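Local structure of probable hydrolase (Pseudomonas aeruginosa, 3OM8) at residues B[42-54]-B[249-261]. The protein is a probable alpha/beta-hydrolase, perhaps acting as a 3-oxoadipate enol-lactonase that opens an enol-lactone ring with water. Residues are numbered along the deposited sequence; the frame is centred on the assembly and turned at random.
Sequences MWDAQLPALTRHF and NVEFPQAFEGAVL
Q46, N249 and E257 are joined by two hydrogen bonds, with Q46 in the middle, in a buried helix-packing contact of the alpha/beta-hydrolase fold. The turn leading into helix 47-51 and the short helix before 253-261 supply Q46 and N249; the two helices, nearly parallel (16°) with axes 10.5 Å apart, supply the apolar part. An amide suits position 46 because it both accepts and donates. Its OE1 takes a nearly straight bond from N249 ND2 (2.9 Å) and lies in the amide plane of N249, but the donor stands above the carbonyl plane of Q46, not on a lone pair. N249 OD1 is buried without a partner in the model. Bent at chi2 (69°), Q46 turns NE2 to the anti lone pair of E257 OE2 (3.1 Å). One water bonds A45 O, A49 N and, weakly, E257 OE1. The small A49 admits the carboxylate, E257 OE1 lying 3.2 Å from A49 CB. Beyond it, L261 CD1 meets A49 CB, and CD2 reaches L50 CD2 and the ring edge of F54 (CE2, 3.7 Å). W43 presents its ring edge to F256 CZ. L50 on strands 29-33 and 55-59 and V260 on strand 95-100 set both helices against the central sheet, with F54 and N249 adding flanking contacts.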
loop_
_atom_site.group_PDB
_atom_site.type_symbol
_atom_site.label_atom_id
_atom_site.label_comp_id
_atom_site.label_asym_id
_atom_site.label_seq_id
_atom_site.Cartn_x
_atom_site.Cartn_y
_atom_site.Cartn_z
HETATM N N MSE B 42 -10.964 -22.624 -5.023
HETATM C CA MSE B 42 -10.404 -21.367 -5.494
HETATM C C MSE B 42 -8.976 -21.200 -4.969
HETATM O O MSE B 42 -8.231 -20.359 -5.458
HETATM C CB MSE B 42 -11.274 -20.166 -5.110
HETATM C CG MSE B 42 -11.243 -19.814 -3.641
HETATM SE SE MSE B 42 -12.005 -18.060 -3.299
HETATM C CE MSE B 42 -11.429 -17.767 -1.484
ATOM N N TRP B 43 -8.603 -22.012 -3.979
ATOM C CA TRP B 43 -7.262 -21.971 -3.393
ATOM C C TRP B 43 -6.330 -23.078 -3.891
ATOM O O TRP B 43 -5.221 -23.207 -3.384
ATOM C CB TRP B 43 -7.325 -22.075 -1.868
ATOM C CG TRP B 43 -8.189 -21.058 -1.183
ATOM C CD1 TRP B 43 -9.412 -21.274 -0.612
ATOM C CD2 TRP B 43 -7.878 -19.676 -0.957
ATOM N NE1 TRP B 43 -9.887 -20.109 -0.061
ATOM C CE2 TRP B 43 -8.966 -19.112 -0.261
ATOM C CE3 TRP B 43 -6.788 -18.857 -1.289
ATOM C CZ2 TRP B 43 -8.996 -17.767 0.120
ATOM C CZ3 TRP B 43 -6.824 -17.521 -0.923
ATOM C CH2 TRP B 43 -7.920 -16.989 -0.224
ATOM N N ASP B 44 -6.767 -23.882 -4.858
ATOM C CA ASP B 44 -5.962 -25.019 -5.315
ATOM C C ASP B 44 -4.517 -24.625 -5.660
ATOM O O ASP B 44 -3.579 -25.361 -5.352
ATOM C CB ASP B 44 -6.601 -25.720 -6.524
ATOM C CG ASP B 44 -7.814 -26.603 -6.145
ATOM O OD1 ASP B 44 -8.564 -27.005 -7.068
ATOM O OD2 ASP B 44 -8.012 -26.901 -4.944
ATOM N N ALA B 45 -4.343 -23.480 -6.316
ATOM C CA ALA B 45 -3.015 -23.065 -6.763
ATOM C C ALA B 45 -2.070 -22.769 -5.591
ATOM O O ALA B 45 -0.868 -22.984 -5.698
ATOM C CB ALA B 45 -3.105 -21.864 -7.709
ATOM N N GLN B 46 -2.633 -22.300 -4.479
ATOM C CA GLN B 46 -1.868 -21.913 -3.296
ATOM C C GLN B 46 -1.443 -23.075 -2.406
ATOM O O GLN B 46 -0.586 -22.905 -1.536
ATOM C CB GLN B 46 -2.666 -20.923 -2.445
ATOM C CG GLN B 46 -2.615 -19.496 -2.944
ATOM C CD GLN B 46 -3.350 -19.320 -4.247
ATOM O OE1 GLN B 46 -4.566 -19.525 -4.318
ATOM N NE2 GLN B 46 -2.623 -18.952 -5.295
ATOM N N LEU B 47 -2.052 -24.241 -2.602
ATOM C CA LEU B 47 -1.784 -25.400 -1.752
ATOM C C LEU B 47 -0.300 -25.782 -1.656
ATOM O O LEU B 47 0.234 -25.934 -0.557
ATOM C CB LEU B 47 -2.598 -26.620 -2.210
ATOM C CG LEU B 47 -3.895 -26.998 -1.498
ATOM C CD1 LEU B 47 -4.135 -28.501 -1.664
ATOM C CD2 LEU B 47 -3.879 -26.633 -0.022
ATOM N N PRO B 48 0.367 -25.972 -2.804
ATOM C CA PRO B 48 1.764 -26.425 -2.711
ATOM C C PRO B 48 2.625 -25.513 -1.829
ATOM O O PRO B 48 3.299 -26.012 -0.926
ATOM C CB PRO B 48 2.236 -26.400 -4.165
ATOM C CG PRO B 48 0.945 -26.682 -4.947
ATOM C CD PRO B 48 -0.117 -25.926 -4.198
ATOM N N ALA B 49 2.585 -24.206 -2.066
ATOM C CA ALA B 49 3.369 -23.281 -1.249
ATOM C C ALA B 49 2.869 -23.219 0.199
ATOM O O ALA B 49 3.663 -23.162 1.139
ATOM C CB ALA B 49 3.396 -21.888 -1.869
ATOM N N LEU B 50 1.556 -23.233 0.386
ATOM C CA LEU B 50 1.007 -23.127 1.733
ATOM C C LEU B 50 1.319 -24.354 2.584
ATOM O O LEU B 50 1.659 -24.226 3.758
ATOM C CB LEU B 50 -0.502 -22.870 1.699
ATOM C CG LEU B 50 -0.928 -21.477 1.239
ATOM C CD1 LEU B 50 -2.422 -21.342 1.299
ATOM C CD2 LEU B 50 -0.271 -20.418 2.109
ATOM N N THR B 51 1.216 -25.538 1.987
ATOM C CA THR B 51 1.346 -26.784 2.742
ATOM C C THR B 51 2.786 -27.142 3.033
ATOM O O THR B 51 3.053 -28.116 3.741
ATOM C CB THR B 51 0.687 -27.993 2.029
ATOM O OG1 THR B 51 1.305 -28.214 0.754
ATOM C CG2 THR B 51 -0.829 -27.775 1.859
ATOM N N ARG B 52 3.712 -26.369 2.474
ATOM C CA ARG B 52 5.132 -26.533 2.797
ATOM C C ARG B 52 5.370 -26.209 4.260
ATOM O O ARG B 52 6.239 -26.788 4.890
ATOM C CB ARG B 52 6.011 -25.633 1.927
ATOM C CG ARG B 52 6.462 -26.266 0.619
ATOM C CD ARG B 52 7.655 -25.510 0.008
ATOM N NE ARG B 52 7.370 -25.066 -1.357
ATOM C CZ ARG B 52 7.007 -23.827 -1.695
ATOM N NH1 ARG B 52 6.762 -23.538 -2.968
ATOM N NH2 ARG B 52 6.893 -22.875 -0.769
ATOM N N HIS B 53 4.567 -25.293 4.795
ATOM C CA HIS B 53 4.756 -24.782 6.148
ATOM C C HIS B 53 3.563 -25.020 7.095
ATOM O O HIS B 53 3.729 -25.080 8.315
ATOM C CB HIS B 53 5.060 -23.295 6.066
ATOM C CG HIS B 53 6.151 -22.963 5.093
ATOM N ND1 HIS B 53 7.478 -22.873 5.463
ATOM C CD2 HIS B 53 6.112 -22.707 3.764
ATOM C CE1 HIS B 53 8.206 -22.571 4.402
ATOM N NE2 HIS B 53 7.402 -22.465 3.360
ATOM N N PHE B 54 2.362 -25.157 6.545
ATOM C CA PHE B 54 1.178 -25.260 7.396
ATOM C C PHE B 54 0.274 -26.419 7.025
ATOM O O PHE B 54 0.284 -26.881 5.886
ATOM C CB PHE B 54 0.369 -23.962 7.336
ATOM C CG PHE B 54 1.169 -22.733 7.652
ATOM C CD1 PHE B 54 1.412 -22.368 8.966
ATOM C CD2 PHE B 54 1.686 -21.944 6.632
ATOM C CE1 PHE B 54 2.165 -21.240 9.265
ATOM C CE2 PHE B 54 2.434 -20.813 6.918
ATOM C CZ PHE B 54 2.676 -20.459 8.238
ATOM N N ASN B 249 -5.268 -13.536 -5.327
ATOM C CA ASN B 249 -4.533 -14.803 -5.327
ATOM C C ASN B 249 -4.528 -15.444 -6.704
ATOM O O ASN B 249 -3.609 -16.184 -7.053
ATOM C CB ASN B 249 -5.089 -15.787 -4.298
ATOM C CG ASN B 249 -6.503 -16.289 -4.652
ATOM O OD1 ASN B 249 -7.425 -15.502 -4.865
ATOM N ND2 ASN B 249 -6.669 -17.605 -4.694
ATOM N N VAL B 250 -5.559 -15.160 -7.492
ATOM C CA VAL B 250 -5.653 -15.704 -8.843
ATOM C C VAL B 250 -4.756 -14.921 -9.814
ATOM O O VAL B 250 -4.041 -15.498 -10.640
ATOM C CB VAL B 250 -7.128 -15.696 -9.334
ATOM C CG1 VAL B 250 -7.233 -16.121 -10.803
ATOM C CG2 VAL B 250 -7.980 -16.581 -8.433
ATOM N N GLU B 251 -4.792 -13.600 -9.703
ATOM C CA GLU B 251 -4.061 -12.750 -10.625
ATOM C C GLU B 251 -2.548 -12.728 -10.351
ATOM O O GLU B 251 -1.750 -12.700 -11.278
ATOM C CB GLU B 251 -4.596 -11.329 -10.548
ATOM C CG GLU B 251 -5.813 -11.053 -11.400
ATOM C CD GLU B 251 -6.247 -9.619 -11.263
ATOM O OE1 GLU B 251 -7.187 -9.388 -10.481
ATOM O OE2 GLU B 251 -5.629 -8.728 -11.906
ATOM N N PHE B 252 -2.167 -12.729 -9.079
ATOM C CA PHE B 252 -0.758 -12.627 -8.703
ATOM C C PHE B 252 -0.448 -13.603 -7.592
ATOM O O PHE B 252 -0.276 -13.201 -6.448
ATOM C CB PHE B 252 -0.466 -11.205 -8.253
ATOM C CG PHE B 252 -0.770 -10.184 -9.306
ATOM C CD1 PHE B 252 0.103 -9.986 -10.365
ATOM C CD2 PHE B 252 -1.941 -9.446 -9.258
ATOM C CE1 PHE B 252 -0.182 -9.064 -11.348
ATOM C CE2 PHE B 252 -2.223 -8.515 -10.237
ATOM C CZ PHE B 252 -1.349 -8.329 -11.283
ATOM N N PRO B 253 -0.404 -14.899 -7.924
ATOM C CA PRO B 253 -0.213 -15.932 -6.901
ATOM C C PRO B 253 1.147 -15.819 -6.184
ATOM O O PRO B 253 1.194 -16.052 -4.971
ATOM C CB PRO B 253 -0.323 -17.240 -7.695
ATOM C CG PRO B 253 -0.008 -16.852 -9.135
ATOM C CD PRO B 253 -0.545 -15.464 -9.279
ATOM N N GLN B 254 2.219 -15.459 -6.896
ATOM C CA GLN B 254 3.539 -15.364 -6.253
ATOM C C GLN B 254 3.571 -14.245 -5.207
ATOM O O GLN B 254 3.942 -14.478 -4.056
ATOM C CB GLN B 254 4.686 -15.208 -7.264
ATOM C CG GLN B 254 6.038 -15.630 -6.679
ATOM C CD GLN B 254 7.258 -15.275 -7.550
ATOM O OE1 GLN B 254 7.561 -14.100 -7.781
ATOM N NE2 GLN B 254 7.977 -16.300 -8.003
ATOM N N ALA B 255 3.165 -13.039 -5.595
ATOM C CA ALA B 255 3.119 -11.928 -4.645
ATOM C C ALA B 255 2.196 -12.240 -3.474
ATOM O O ALA B 255 2.488 -11.888 -2.329
ATOM C CB ALA B 255 2.684 -10.642 -5.338
ATOM N N PHE B 256 1.083 -12.903 -3.770
ATOM C CA PHE B 256 0.053 -13.198 -2.772
ATOM C C PHE B 256 0.538 -14.237 -1.771
ATOM O O PHE B 256 0.425 -14.043 -0.569
ATOM C CB PHE B 256 -1.226 -13.694 -3.465
ATOM C CG PHE B 256 -2.384 -13.926 -2.525
ATOM C CD1 PHE B 256 -3.390 -12.983 -2.403
ATOM C CD2 PHE B 256 -2.465 -15.092 -1.767
ATOM C CE1 PHE B 256 -4.466 -13.200 -1.547
ATOM C CE2 PHE B 256 -3.533 -15.309 -0.903
ATOM C CZ PHE B 256 -4.536 -14.364 -0.796
ATOM N N GLU B 257 1.062 -15.348 -2.273
ATOM C CA GLU B 257 1.625 -16.383 -1.413
ATOM C C GLU B 257 2.840 -15.843 -0.637
ATOM O O GLU B 257 3.034 -16.148 0.546
ATOM C CB GLU B 257 2.026 -17.597 -2.252
ATOM C CG GLU B 257 0.851 -18.282 -2.932
ATOM C CD GLU B 257 1.273 -19.232 -4.042
ATOM O OE1 GLU B 257 2.420 -19.724 -4.024
ATOM O OE2 GLU B 257 0.451 -19.488 -4.947
ATOM N N GLY B 258 3.661 -15.044 -1.317
ATOM C CA GLY B 258 4.822 -14.449 -0.686
ATOM C C GLY B 258 4.399 -13.594 0.490
ATOM O O GLY B 258 4.931 -13.735 1.599
ATOM N N ALA B 259 3.429 -12.719 0.241
ATOM C CA ALA B 259 2.918 -11.813 1.260
ATOM C C ALA B 259 2.398 -12.581 2.457
ATOM O O ALA B 259 2.706 -12.239 3.600
ATOM C CB ALA B 259 1.823 -10.940 0.689
ATOM N N VAL B 260 1.606 -13.619 2.189
ATOM C CA VAL B 260 1.020 -14.447 3.249
ATOM C C VAL B 260 2.090 -15.208 4.036
ATOM O O VAL B 260 2.143 -15.130 5.260
ATOM C CB VAL B 260 -0.021 -15.476 2.677
ATOM C CG1 VAL B 260 -0.398 -16.504 3.718
ATOM C CG2 VAL B 260 -1.257 -14.758 2.153
ATOM N N LEU B 261 2.938 -15.943 3.322
ATOM C CA LEU B 261 3.953 -16.787 3.947
ATOM C C LEU B 261 4.961 -15.999 4.789
ATOM O O LEU B 261 5.397 -16.460 5.851
ATOM C CB LEU B 261 4.673 -17.634 2.888
ATOM C CG LEU B 261 3.786 -18.771 2.371
ATOM C CD1 LEU B 261 4.454 -19.578 1.265
ATOM C CD2 LEU B 261 3.391 -19.681 3.524
HETATM O O HOH W 1 1.550 -22.925 -4.429
#